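Local coordinates for flavohemoglobin (Malassezia yamatoensis, PDB 6O0A), which probably detoxifies nitric oxide by oxidising it to nitrate at a heme, using electrons passed from NAD(P)H through bound FAD, at residues 61-64 against 65-68; 181-184 against 185-188; 246-249 against 250-254. All blocks are in the same frame, centred on the assembly; numbering follows the deposited sequence.

Contact 1 (61-64 against 65-68); sequences MFSR and SAQR. With HEM (protoporphyrin IX containing Fe), chain C.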
loop_
_atom_site.group_PDB
_atom_site.type_symbol
_atom_site.label_atom_id
_atom_site.label_comp_id
_atom_site.label_asym_id
_atom_site.label_seq_id
_atom_site.Cartn_x
_atom_site.Cartn_y
_atom_site.Cartn_z
ATOM N N MET A 61 -9.754 3.177 12.633
ATOM C CA MET A 61 -8.418 3.595 12.212
ATOM C C MET A 61 -7.458 2.411 12.206
ATOM O O MET A 61 -7.110 1.922 11.129
ATOM C CB MET A 61 -7.934 4.741 13.104
ATOM C CG MET A 61 -6.496 5.184 12.875
ATOM S SD MET A 61 -6.317 6.189 11.398
ATOM C CE MET A 61 -7.021 7.736 11.971
ATOM N N PHE A 62 -7.041 1.910 13.364
ATOM C CA PHE A 62 -6.067 0.819 13.411
ATOM C C PHE A 62 -6.701 -0.548 13.174
ATOM O O PHE A 62 -7.815 -0.832 13.627
ATOM C CB PHE A 62 -5.346 0.805 14.764
ATOM C CG PHE A 62 -4.374 1.921 14.931
ATOM C CD1 PHE A 62 -3.118 1.856 14.344
ATOM C CD2 PHE A 62 -4.720 3.060 15.659
ATOM C CE1 PHE A 62 -2.215 2.912 14.488
ATOM C CE2 PHE A 62 -3.828 4.110 15.805
ATOM C CZ PHE A 62 -2.574 4.036 15.220
ATOM N N SER A 63 -5.961 -1.411 12.496
ATOM C CA SER A 63 -6.422 -2.758 12.214
ATOM C C SER A 63 -6.161 -3.660 13.405
ATOM O O SER A 63 -5.022 -3.777 13.870
ATOM C CB SER A 63 -5.715 -3.327 10.988
ATOM O OG SER A 63 -5.951 -4.726 10.919
ATOM N N ARG A 64 -7.215 -4.324 13.877
ATOM C CA ARG A 64 -7.033 -5.281 14.963
ATOM C C ARG A 64 -6.135 -6.432 14.527
ATOM O O ARG A 64 -5.287 -6.894 15.296
ATOM C CB ARG A 64 -8.391 -5.797 15.433
ATOM C CG ARG A 64 -8.292 -6.957 16.408
ATOM C CD ARG A 64 -9.591 -7.148 17.173
ATOM N NE ARG A 64 -10.699 -7.607 16.338
ATOM C CZ ARG A 64 -11.940 -7.776 16.790
ATOM N NH1 ARG A 64 -12.902 -8.210 15.990
ATOM N NH2 ARG A 64 -12.210 -7.521 18.074
ATOM N N SER A 65 -6.290 -6.900 13.281
ATOM C CA SER A 65 -5.446 -7.999 12.833
ATOM C C SER A 65 -3.978 -7.605 12.852
ATOM O O SER A 65 -3.113 -8.429 13.181
ATOM C CB SER A 65 -5.864 -8.454 11.428
ATOM O OG SER A 65 -7.111 -9.129 11.456
ATOM N N ALA A 66 -3.667 -6.354 12.491
ATOM C CA ALA A 66 -2.272 -5.926 12.508
ATOM C C ALA A 66 -1.730 -5.877 13.929
ATOM O O ALA A 66 -0.529 -6.089 14.140
ATOM C CB ALA A 66 -2.112 -4.567 11.821
ATOM N N GLN A 67 -2.604 -5.648 14.914
ATOM C CA GLN A 67 -2.183 -5.710 16.314
ATOM C C GLN A 67 -1.955 -7.147 16.758
ATOM O O GLN A 67 -0.970 -7.444 17.447
ATOM C CB GLN A 67 -3.239 -5.045 17.204
ATOM C CG GLN A 67 -3.353 -3.554 16.984
ATOM C CD GLN A 67 -2.074 -2.858 17.354
ATOM O OE1 GLN A 67 -1.500 -3.142 18.406
ATOM N NE2 GLN A 67 -1.588 -1.978 16.482
ATOM N N ARG A 68 -2.864 -8.051 16.384
ATOM C CA ARG A 68 -2.737 -9.449 16.779
ATOM C C ARG A 68 -1.548 -10.120 16.102
ATOM O O ARG A 68 -0.849 -10.918 16.735
ATOM C CB ARG A 68 -4.025 -10.197 16.466
ATOM C CG ARG A 68 -5.198 -9.643 17.243
ATOM C CD ARG A 68 -6.453 -10.379 16.943
ATOM N NE ARG A 68 -7.484 -10.039 17.924
ATOM C CZ ARG A 68 -8.733 -10.486 17.872
ATOM N NH1 ARG A 68 -9.111 -11.277 16.877
ATOM N NH2 ARG A 68 -9.600 -10.136 18.809
HETATM C CHA HEM C . 0.466 2.784 8.952
HETATM C CHB HEM C . 4.446 5.297 10.233
HETATM C CHC HEM C . 1.696 8.282 12.892
HETATM C CHD HEM C . -2.128 5.393 12.144
HETATM C C1A HEM C . 1.776 3.218 9.048
HETATM C C2A HEM C . 2.919 2.635 8.380
HETATM C C3A HEM C . 4.010 3.329 8.727
HETATM C C4A HEM C . 3.606 4.371 9.649
HETATM C CMA HEM C . 5.459 3.075 8.264
HETATM C CAA HEM C . 2.860 1.439 7.406
HETATM C CBA HEM C . 2.626 2.057 6.030
HETATM C CGA HEM C . 2.465 0.968 4.998
HETATM O O1A HEM C . 1.649 0.040 5.220
HETATM O O2A HEM C . 3.150 1.028 3.948
HETATM C C1B HEM C . 4.055 6.333 11.058
HETATM C C2B HEM C . 4.925 7.333 11.646
HETATM C C3B HEM C . 4.167 8.153 12.399
HETATM C C4B HEM C . 2.791 7.705 12.288
HETATM C CMB HEM C . 6.451 7.360 11.420
HETATM C CAB HEM C . 4.586 9.391 13.232
HETATM C CBB HEM C . 5.757 10.036 13.109
HETATM C C1C HEM C . 0.434 7.729 12.947
HETATM C C2C HEM C . -0.662 8.236 13.733
HETATM C C3C HEM C . -1.732 7.444 13.531
HETATM C C4C HEM C . -1.323 6.400 12.618
HETATM C CMC HEM C . -0.550 9.506 14.606
HETATM C CAC HEM C . -3.155 7.505 14.148
HETATM C CBC HEM C . -3.395 8.027 15.366
HETATM C C1D HEM C . -1.744 4.450 11.213
HETATM C C2D HEM C . -2.609 3.400 10.706
HETATM C C3D HEM C . -1.908 2.672 9.840
HETATM C C4D HEM C . -0.569 3.232 9.748
HETATM C CMD HEM C . -4.078 3.190 11.142
HETATM C CAD HEM C . -2.437 1.445 9.067
HETATM C CBD HEM C . -1.779 0.200 9.655
HETATM C CGD HEM C . -2.457 -0.237 10.933
HETATM O O1D HEM C . -3.713 -0.341 10.961
HETATM O O2D HEM C . -1.734 -0.508 11.932
HETATM N NA HEM C . 2.235 4.277 9.816
HETATM N NB HEM C . 2.766 6.590 11.471
HETATM N NC HEM C . 0.001 6.607 12.266
HETATM N ND HEM C . -0.513 4.327 10.600
HETATM FE FE HEM C . 1.079 5.621 10.825
HETATM O O HOH W 1 -2.980 -1.748 14.063
#

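Contact 2 (181-184 against 185-188); sequences QVTK and DVVD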
loop_
_atom_site.group_PDB
_atom_site.type_symbol
_atom_site.label_atom_id
_atom_site.label_comp_id
_atom_site.label_asym_id
_atom_site.label_seq_id
_atom_site.Cartn_x
_atom_site.Cartn_y
_atom_site.Cartn_z
ATOM N N GLN A 181 -18.957 -13.131 -8.501
ATOM C CA GLN A 181 -17.945 -14.129 -8.152
ATOM C C GLN A 181 -17.193 -14.487 -9.428
ATOM O O GLN A 181 -17.761 -15.123 -10.326
ATOM C CB GLN A 181 -18.614 -15.361 -7.542
ATOM C CG GLN A 181 -17.652 -16.419 -7.003
ATOM C CD GLN A 181 -17.232 -16.147 -5.572
ATOM O OE1 GLN A 181 -18.038 -15.714 -4.750
ATOM N NE2 GLN A 181 -15.966 -16.403 -5.265
ATOM N N VAL A 182 -15.924 -14.076 -9.531
ATOM C CA VAL A 182 -15.199 -14.232 -10.789
ATOM C C VAL A 182 -14.189 -15.381 -10.781
ATOM O O VAL A 182 -13.826 -15.872 -11.863
ATOM C CB VAL A 182 -14.506 -12.914 -11.208
ATOM C CG1 VAL A 182 -15.550 -11.817 -11.474
ATOM C CG2 VAL A 182 -13.508 -12.457 -10.169
ATOM N N THR A 183 -13.710 -15.803 -9.610
ATOM C CA THR A 183 -12.979 -17.053 -9.439
ATOM C C THR A 183 -13.512 -17.723 -8.176
ATOM O O THR A 183 -14.417 -17.201 -7.520
ATOM C CB THR A 183 -11.459 -16.846 -9.319
ATOM O OG1 THR A 183 -11.160 -16.182 -8.084
ATOM C CG2 THR A 183 -10.904 -16.007 -10.460
ATOM N N LYS A 184 -12.929 -18.875 -7.819
ATOM C CA LYS A 184 -13.366 -19.583 -6.616
ATOM C C LYS A 184 -13.244 -18.723 -5.367
ATOM O O LYS A 184 -13.957 -18.977 -4.386
ATOM C CB LYS A 184 -12.570 -20.882 -6.417
ATOM C CG LYS A 184 -11.104 -20.669 -6.056
ATOM C CD LYS A 184 -10.268 -21.955 -6.213
ATOM C CE LYS A 184 -10.465 -22.909 -5.060
ATOM N NZ LYS A 184 -9.565 -24.103 -5.179
ATOM N N ASP A 185 -12.367 -17.715 -5.369
ATOM C CA ASP A 185 -12.210 -16.917 -4.159
ATOM C C ASP A 185 -12.112 -15.412 -4.392
ATOM O O ASP A 185 -11.748 -14.686 -3.452
ATOM C CB ASP A 185 -10.982 -17.390 -3.352
ATOM C CG ASP A 185 -9.680 -17.271 -4.119
ATOM O OD1 ASP A 185 -9.682 -16.828 -5.286
ATOM O OD2 ASP A 185 -8.634 -17.624 -3.539
ATOM N N VAL A 186 -12.440 -14.903 -5.581
ATOM C CA VAL A 186 -12.377 -13.468 -5.851
ATOM C C VAL A 186 -13.765 -12.960 -6.213
ATOM O O VAL A 186 -14.450 -13.551 -7.060
ATOM C CB VAL A 186 -11.374 -13.145 -6.977
ATOM C CG1 VAL A 186 -11.438 -11.672 -7.314
ATOM C CG2 VAL A 186 -9.963 -13.542 -6.541
ATOM N N VAL A 187 -14.168 -11.848 -5.595
ATOM C CA VAL A 187 -15.452 -11.205 -5.858
ATOM C C VAL A 187 -15.186 -9.796 -6.381
ATOM O O VAL A 187 -14.496 -9.001 -5.731
ATOM C CB VAL A 187 -16.339 -11.185 -4.601
ATOM C CG1 VAL A 187 -17.667 -10.504 -4.897
ATOM C CG2 VAL A 187 -16.566 -12.613 -4.098
ATOM N N ASP A 188 -15.723 -9.512 -7.566
ATOM C CA ASP A 188 -15.598 -8.233 -8.262
ATOM C C ASP A 188 -16.803 -7.369 -7.896
ATOM O O ASP A 188 -17.953 -7.748 -8.173
ATOM C CB ASP A 188 -15.525 -8.535 -9.768
ATOM C CG ASP A 188 -15.369 -7.296 -10.642
ATOM O OD1 ASP A 188 -15.244 -6.177 -10.113
ATOM O OD2 ASP A 188 -15.368 -7.457 -11.893
HETATM O O HOH W 2 -8.484 -16.643 -7.773
#

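Contact 3 (246-249 against 250-254); sequences MTTI and FQNQE. With FAD (flavin-adenine dinucleotide), chain B.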
loop_
_atom_site.group_PDB
_atom_site.type_symbol
_atom_site.label_atom_id
_atom_site.label_comp_id
_atom_site.label_asym_id
_atom_site.label_seq_id
_atom_site.Cartn_x
_atom_site.Cartn_y
_atom_site.Cartn_z
ATOM N N MET A 246 -11.519 -9.348 7.593
ATOM C CA MET A 246 -12.493 -8.514 6.896
ATOM C C MET A 246 -12.873 -9.009 5.504
ATOM O O MET A 246 -13.960 -8.658 5.036
ATOM C CB MET A 246 -11.996 -7.064 6.789
ATOM C CG MET A 246 -11.777 -6.371 8.149
ATOM S SD MET A 246 -13.225 -6.481 9.228
ATOM C CE MET A 246 -14.464 -5.614 8.290
ATOM N N THR A 247 -12.040 -9.796 4.811
ATOM C CA THR A 247 -12.449 -10.144 3.446
ATOM C C THR A 247 -13.695 -11.026 3.431
ATOM O O THR A 247 -14.543 -10.867 2.547
ATOM C CB THR A 247 -11.311 -10.806 2.648
ATOM O OG1 THR A 247 -10.691 -11.826 3.418
ATOM C CG2 THR A 247 -10.281 -9.771 2.246
ATOM N N THR A 248 -13.863 -11.920 4.413
ATOM C CA THR A 248 -15.114 -12.663 4.474
ATOM C C THR A 248 -16.299 -11.720 4.661
ATOM O O THR A 248 -17.360 -11.932 4.057
ATOM C CB THR A 248 -15.055 -13.726 5.574
ATOM O OG1 THR A 248 -16.220 -14.557 5.494
ATOM C CG2 THR A 248 -14.951 -13.094 6.960
ATOM N N ILE A 249 -16.130 -10.657 5.457
ATOM C CA ILE A 249 -17.213 -9.711 5.693
ATOM C C ILE A 249 -17.528 -8.916 4.431
ATOM O O ILE A 249 -18.698 -8.768 4.057
ATOM C CB ILE A 249 -16.861 -8.814 6.898
ATOM C CG1 ILE A 249 -16.897 -9.667 8.172
ATOM C CG2 ILE A 249 -17.851 -7.660 7.006
ATOM C CD1 ILE A 249 -16.362 -8.983 9.417
ATOM N N PHE A 250 -16.498 -8.424 3.733
ATOM C CA PHE A 250 -16.736 -7.691 2.494
ATOM C C PHE A 250 -17.394 -8.586 1.442
ATOM O O PHE A 250 -18.316 -8.157 0.747
ATOM C CB PHE A 250 -15.421 -7.125 1.943
ATOM C CG PHE A 250 -14.802 -6.054 2.794
ATOM C CD1 PHE A 250 -15.550 -4.971 3.241
ATOM C CD2 PHE A 250 -13.445 -6.105 3.107
ATOM C CE1 PHE A 250 -14.958 -3.966 4.014
ATOM C CE2 PHE A 250 -12.855 -5.118 3.889
ATOM C CZ PHE A 250 -13.606 -4.050 4.339
ATOM N N GLN A 251 -16.941 -9.837 1.317
ATOM C CA GLN A 251 -17.500 -10.694 0.272
ATOM C C GLN A 251 -18.911 -11.151 0.580
ATOM O O GLN A 251 -19.606 -11.622 -0.324
ATOM C CB GLN A 251 -16.630 -11.932 0.041
ATOM C CG GLN A 251 -15.279 -11.651 -0.557
ATOM C CD GLN A 251 -14.635 -12.922 -1.058
ATOM O OE1 GLN A 251 -15.026 -14.029 -0.659
ATOM N NE2 GLN A 251 -13.654 -12.779 -1.959
ATOM N N ASN A 252 -19.359 -11.051 1.825
ATOM C CA ASN A 252 -20.705 -11.489 2.136
ATOM C C ASN A 252 -21.705 -10.340 2.163
ATOM O O ASN A 252 -22.849 -10.544 2.564
ATOM C CB ASN A 252 -20.707 -12.272 3.444
ATOM C CG ASN A 252 -20.277 -13.713 3.237
ATOM O OD1 ASN A 252 -21.111 -14.616 3.170
ATOM N ND2 ASN A 252 -18.973 -13.928 3.082
ATOM N N GLN A 253 -21.311 -9.153 1.710
ATOM C CA GLN A 253 -22.255 -8.051 1.573
ATOM C C GLN A 253 -23.207 -8.312 0.416
ATOM O O GLN A 253 -22.796 -8.752 -0.661
ATOM C CB GLN A 253 -21.507 -6.742 1.327
ATOM C CG GLN A 253 -20.512 -6.389 2.397
ATOM C CD GLN A 253 -21.181 -6.052 3.723
ATOM O OE1 GLN A 253 -22.123 -5.259 3.776
ATOM N NE2 GLN A 253 -20.714 -6.672 4.790
ATOM N N GLU A 254 -24.485 -8.027 0.630
ATOM C CA GLU A 254 -25.460 -8.200 -0.433
ATOM C C GLU A 254 -25.573 -6.928 -1.262
ATOM O O GLU A 254 -25.288 -5.828 -0.784
ATOM C CB GLU A 254 -26.820 -8.582 0.147
ATOM C CG GLU A 254 -26.764 -9.868 0.956
ATOM C CD GLU A 254 -28.131 -10.455 1.229
ATOM O OE1 GLU A 254 -28.959 -9.775 1.875
ATOM O OE2 GLU A 254 -28.374 -11.599 0.789
HETATM P PA FAD B . -6.376 -9.418 7.775
HETATM O O1A FAD B . -7.390 -9.517 8.852
HETATM O O2A FAD B . -5.783 -8.052 7.564
HETATM O O5B FAD B . -5.197 -10.460 8.047
HETATM C C5B FAD B . -3.998 -10.413 7.253
HETATM C C4B FAD B . -3.084 -11.472 7.817
HETATM O O4B FAD B . -2.834 -11.182 9.211
HETATM C C3B FAD B . -3.655 -12.879 7.819
HETATM O O3B FAD B . -3.456 -13.546 6.574
HETATM C C2B FAD B . -2.850 -13.547 8.937
HETATM O O2B FAD B . -1.582 -14.000 8.475
HETATM C C1B FAD B . -2.657 -12.393 9.930
HETATM N N9A FAD B . -3.599 -12.414 11.045
HETATM C C8A FAD B . -4.935 -12.123 10.991
HETATM N N7A FAD B . -5.564 -12.289 12.129
HETATM C C5A FAD B . -4.571 -12.726 12.991
HETATM C C6A FAD B . -4.602 -13.146 14.333
HETATM N N6A FAD B . -5.715 -13.167 15.077
HETATM N N1A FAD B . -3.444 -13.570 14.886
HETATM C C2A FAD B . -2.333 -13.559 14.142
HETATM N N3A FAD B . -2.183 -13.193 12.864
HETATM C C4A FAD B . -3.348 -12.793 12.341
HETATM N N1 FAD B . -6.409 -7.219 -1.702
HETATM C C2 FAD B . -7.208 -7.688 -2.707
HETATM O O2 FAD B . -7.811 -8.767 -2.612
HETATM N N3 FAD B . -7.352 -6.937 -3.871
HETATM C C4 FAD B . -6.757 -5.715 -4.123
HETATM O O4 FAD B . -6.971 -5.119 -5.179
HETATM C C4X FAD B . -5.918 -5.228 -3.054
HETATM N N5 FAD B . -5.317 -4.079 -3.214
HETATM C C5X FAD B . -4.510 -3.614 -2.180
HETATM C C6 FAD B . -3.848 -2.395 -2.338
HETATM C C7 FAD B . -3.040 -1.880 -1.329
HETATM C C7M FAD B . -2.307 -0.579 -1.548
HETATM C C8 FAD B . -2.904 -2.587 -0.123
HETATM C C8M FAD B . -2.070 -2.045 1.007
HETATM C C9 FAD B . -3.553 -3.807 0.033
HETATM C C9A FAD B . -4.342 -4.333 -0.985
HETATM N N10 FAD B . -5.005 -5.574 -0.854
HETATM C C10 FAD B . -5.801 -6.051 -1.875
HETATM C "C1'" FAD B . -4.936 -6.334 0.404
HETATM C "C2'" FAD B . -6.045 -5.949 1.378
HETATM O "O2'" FAD B . -5.889 -4.582 1.760
HETATM C "C3'" FAD B . -6.057 -6.838 2.625
HETATM O "O3'" FAD B . -4.758 -6.838 3.214
HETATM C "C4'" FAD B . -6.468 -8.282 2.337
HETATM O "O4'" FAD B . -7.696 -8.271 1.607
HETATM C "C5'" FAD B . -6.600 -9.115 3.596
HETATM O "O5'" FAD B . -7.605 -8.515 4.445
HETATM P P FAD B . -8.235 -9.422 5.599
HETATM O O1P FAD B . -9.030 -10.585 5.120
HETATM O O2P FAD B . -9.042 -8.499 6.469
HETATM O O3P FAD B . -6.982 -9.972 6.414
#

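Contact 1 (61-64 against 65-68)
The carbonyl oxygen of Ser-63 takes two donors: Gln-67 N at 3.2 Å and a water at 2.9 Å. Ser-63 is the N-cap of the short helix 64-69 in the globin part of this flavohemoglobin, and its hydroxyl makes the capping bond, Ala-66 N giving its hydrogen to Ser-63 OG at 3.2 Å. With OG anti to the backbone N (chi1 167°), the hydroxyl lies near the first-turn N-H groups, where Ala-66 N can reach it. The backbone N of Ser-63 meanwhile donates to a heme propionate, reaching HEM O1D at 2.9 Å. The same water ties the other propionate oxygen, HEM O2D, to Ser-63; Gln-67 bends at chi2 (-63°), carrying the amide toward the propionate side, where NE2 donates to the water. One propionate is thus held by both the main chain and a bridging water. Phe-62 lies against the porphyrin, its CZ 3.4 Å from HEM CHD, with the methyl HEM CMD over one ring face; Tyr-47 meets this ring edge-to-face. On the helix surface, Arg-64 and Arg-68 run side by side and their guanidinium groups stack, centres 4.3 Å apart and planes at 19°. The likely mutual repulsion is probably eased for Arg-64 by its salt bridges to Glu-245 and Asp-216. Ser-65 OG turns instead to the FAD diphosphate, so the same turn meets both cofactors. Arg-64 CD, one atom before its guanidinium, lies over one face of the Arg-68 group, 3.4 Å from Arg-68 NH2.

Contact 2 (181-184 against 185-188)
Val-182 N donates to Val-186 O at 2.9 Å, and Thr-183 N adds a weak, longer bond to the same oxygen; together they close the turn of a beta hairpin joining strands 171-181 and 186-193. Just before the turn, Gln-181 and Val-187 form an antiparallel non-hydrogen-bonded pair, and Gln-181 OE1 rests 3.5 Å from Val-187 CG2. On the face opposite Gln-181 and Val-187, Val-182 CG2 packs on Val-186 CG1 at 3.6 Å, and Val-182 CG1 meets Asp-188 CB. What positions the loop is mostly polar. The bent chain of Gln-181 (chi2 87°) swings its amide over the turn, where NE2 donates to Thr-183 O at 2.8 Å, in the carbonyl plane and in its own amide plane. Thr-183 OG1 points into the bend, 3.1 Å from Val-186 N, and a water joins it to Asp-185 OD1. Farther out, Asp-188 forms a salt bridge with Arg-235, and Val-186 packs on Ala-237 and Lys-239 of the neighbouring strand 234-239. The reversal thus rests on side chains as well as backbone: two N-H groups share Val-186 O, an amide meets Thr-183 O, and a water donates to the Asp-185 carboxylate beside the Thr-183 hydroxyl.

Contact 3 (246-249 against 250-254)
Met-246 and Phe-250 meet one helical turn apart, with Met-246 CB 3.6 Å from Phe-250 CE2, on the short helix 246-251 whose N-terminal end faces the FAD diphosphate in the flavin-binding barrel. The ring, placed with CG anti to the carbonyl carbon (chi1 -67°), leans back along the helix, so that CD2 approaches Met-246 O obliquely. That oxygen also receives Phe-250 N in a nearly straight bond. On the buried side the ring continues onto Ile-210 and Ala-212 of strand 207-213 and Ile-238 of strand 234-239.

At the C-terminal end two amide side chains fold back onto the last turn. Asn-252 ND2 donates to Thr-248 O at 2.7 Å, the donor tilted 19° from the carbonyl plane. Gln-253 instead runs alongside Ile-249, pointing the same way; bent at chi2 (-67°), it carries NE2 to 3.0 Å from Ile-249 O. Asn-252 N reaches the same oxygen at 3.3 Å, and the two donors come from opposite faces of the carbonyl plane. Gln-251, by contrast, extends away to Ile-238 O and Asp-185 O.

The opposite end grips the cofactor. Met-246 N donates to FAD O2P at 2.8 Å, and Thr-247 donates to FAD O1P from both its backbone N-H and its hydroxyl, the latter at 2.7 Å from OG1. Asp-241 N bonds to the same hydroxyl, which helps fix its direction. Backbone N-H groups near the N-terminal end of the helix thus meet a phosphate, where the helix dipole would probably help stabilise its negative charge, while at the other end side-chain amides add to the weakening backbone bonds at Thr-248 O and Ile-249 O.

Overall arrangement
Along the chain the three contacts come in series, none enclosing or crossing another, and each is local: a helix cap, a hairpin turn and a short helix. Contact 1 opens a short globin-domain helix after helix 25-53, next to the heme. Contact 2 follows in the flavin-binding domain, where it turns the chain from strand 171-181 into strand 186-193. Contact 3 comes after strand 234-239 and leads toward strand 258-262. Contacts 2 and 3 touch, Gln-251 of contact 3 tying the helix to the hairpin of contact 2. Contacts 1 and 3 stay about 6 Å apart at nearest atoms, yet both bind the FAD diphosphate, linking globin and flavin domains through the cofactor.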